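Local atomic coordinates of apical membrane antigen AMA1 (PDB entry 4YIV), a protein that plays an important part in host-cell invasion by Toxoplasma gondii as a component of the moving junction formed between parasite and host membranes. Residues A129-G134 and I346-P351. Numbering follows the deposited sequence.
Sequences ASTDLG and IIPSNP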
loop_
_atom_site.group_PDB
_atom_site.type_symbol
_atom_site.label_atom_id
_atom_site.label_comp_id
_atom_site.label_asym_id
_atom_site.label_seq_id
_atom_site.Cartn_x
_atom_site.Cartn_y
_atom_site.Cartn_z
ATOM N N ALA A 129 3.851 20.032 0.640
ATOM C CA ALA A 129 3.057 19.034 1.354
ATOM C C ALA A 129 2.950 19.358 2.834
ATOM O O ALA A 129 3.888 19.873 3.435
ATOM C CB ALA A 129 3.666 17.632 1.195
ATOM N N SER A 130 1.812 19.014 3.409
ATOM C CA SER A 130 1.530 19.289 4.817
ATOM C C SER A 130 1.840 18.163 5.808
ATOM O O SER A 130 1.597 18.331 7.005
ATOM C CB SER A 130 0.054 19.649 4.935
ATOM O OG SER A 130 -0.727 18.471 4.973
ATOM N N THR A 131 2.325 17.007 5.332
ATOM C CA THR A 131 2.665 15.870 6.214
ATOM C C THR A 131 4.044 15.366 5.852
ATOM O O THR A 131 4.521 15.588 4.734
ATOM C CB THR A 131 1.667 14.676 6.146
ATOM O OG1 THR A 131 1.788 14.003 4.866
ATOM C CG2 THR A 131 0.249 15.129 6.386
ATOM N N ASP A 132 4.703 14.693 6.792
ATOM C CA ASP A 132 6.072 14.273 6.529
ATOM C C ASP A 132 6.026 13.226 5.426
ATOM O O ASP A 132 6.862 13.249 4.522
ATOM C CB ASP A 132 6.758 13.717 7.788
ATOM C CG ASP A 132 7.270 14.841 8.726
ATOM O OD1 ASP A 132 7.304 16.017 8.305
ATOM O OD2 ASP A 132 7.627 14.556 9.890
ATOM N N LEU A 133 5.050 12.315 5.489
ATOM C CA LEU A 133 4.953 11.294 4.437
ATOM C C LEU A 133 4.748 11.962 3.071
ATOM O O LEU A 133 5.373 11.606 2.054
ATOM C CB LEU A 133 3.824 10.319 4.733
ATOM C CG LEU A 133 3.596 9.246 3.628
ATOM C CD1 LEU A 133 4.858 8.454 3.311
ATOM C CD2 LEU A 133 2.492 8.258 4.049
ATOM N N GLY A 134 3.873 12.958 3.042
ATOM C CA GLY A 134 3.678 13.734 1.834
ATOM C C GLY A 134 4.895 14.470 1.333
ATOM O O GLY A 134 5.064 14.599 0.127
ATOM N N ILE A 346 1.290 11.622 9.372
ATOM C CA ILE A 346 0.293 11.974 8.347
ATOM C C ILE A 346 -0.795 12.925 8.886
ATOM O O ILE A 346 -1.856 13.039 8.309
ATOM C CB ILE A 346 -0.396 10.708 7.737
ATOM C CG1 ILE A 346 -1.273 9.984 8.757
ATOM C CG2 ILE A 346 0.657 9.768 7.146
ATOM C CD1 ILE A 346 -2.279 9.044 8.094
ATOM N N ILE A 347 -0.539 13.603 9.996
ATOM C CA ILE A 347 -1.462 14.666 10.450
ATOM C C ILE A 347 -1.002 16.003 9.893
ATOM O O ILE A 347 0.160 16.389 10.072
ATOM C CB ILE A 347 -1.548 14.710 11.987
ATOM C CG1 ILE A 347 -2.161 13.399 12.465
ATOM C CG2 ILE A 347 -2.448 15.886 12.437
ATOM C CD1 ILE A 347 -2.083 13.186 13.930
ATOM N N PRO A 348 -1.885 16.711 9.146
ATOM C CA PRO A 348 -1.364 17.907 8.481
ATOM C C PRO A 348 -0.904 18.995 9.473
ATOM O O PRO A 348 -1.515 19.142 10.521
ATOM C CB PRO A 348 -2.567 18.394 7.663
ATOM C CG PRO A 348 -3.374 17.210 7.448
ATOM C CD PRO A 348 -3.239 16.386 8.670
ATOM N N SER A 349 0.143 19.723 9.121
ATOM C CA SER A 349 0.651 20.846 9.908
ATOM C C SER A 349 -0.023 22.189 9.598
ATOM O O SER A 349 0.492 23.251 9.931
ATOM C CB SER A 349 2.132 20.986 9.654
ATOM O OG SER A 349 2.372 21.205 8.291
ATOM N N ASN A 350 -1.143 22.150 8.905
ATOM C CA ASN A 350 -1.945 23.351 8.784
ATOM C C ASN A 350 -3.393 22.957 8.920
ATOM O O ASN A 350 -3.735 21.783 8.765
ATOM C CB ASN A 350 -1.656 24.044 7.458
ATOM C CG ASN A 350 -2.177 23.259 6.271
ATOM O OD1 ASN A 350 -3.392 23.120 6.088
ATOM N ND2 ASN A 350 -1.267 22.722 5.468
ATOM N N PRO A 351 -4.265 23.922 9.245
ATOM C CA PRO A 351 -5.646 23.530 9.492
ATOM C C PRO A 351 -6.514 23.453 8.199
ATOM O O PRO A 351 -7.701 23.227 8.312
ATOM C CB PRO A 351 -6.143 24.630 10.428
ATOM C CG PRO A 351 -5.350 25.846 9.950
ATOM C CD PRO A 351 -3.982 25.317 9.646
#
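Ser130 O and Ser349 make the polar join between two chain pieces running nearly antiparallel, 168° apart. Ser349 N supplies the well-directed bond to Ser130 O, 2.9 Å long, in the carbonyl plane with 156° at the hydrogen. Ser349 OG reaches the same Ser130 O at 3.2 Å, but from above that plane, and has a weak second bond with Arg135; its torsion, with OG between backbone N and carbonyl carbon (chi1 59°), folds the hydroxyl back beside its own N-H. Pro348 CA adds only a weak CH...O contact.

The Ser130 side chain is used differently. Its OG sits against Pro348 CB at 3.3 Å while hydrogen-bonding to Asp222, and its CB is met by Asn350 ND2. The other end of that amide, OD1, is tied to Ser352 and Val353, which keeps Asn350 bound into its own loop.

Van der Waals contact follows: the CG2 methyl of Thr131 sits over the face of the Ile346 carbonyl, 3.5 Å from Ile346 C. The methyl stands anti to Thr131's own carbonyl carbon, leaving OG1 on the helix side, where it accepts from Gly134 N at 3.0 Å as the N-cap of helix 132-141. Beyond it the Leu133 and Ile346 side chains run alongside each other in one direction, with Leu133 CD2 3.9 Å from Ile346 CG2. Phe224 of helix 224-227 and Trp62 touch both of these side chains.

The chemistry thus grades from a buried hydrocarbon end at Leu133 and Ile346 to a polar end at exposed Ser349. Thr131 serves both: one branch caps the helix start, while the other packs on the loop that follows strand 329-333, joining that loop to the N-terminal end of helix 132-141, a join that backbone bonding between Leu133 and Phe345 continues.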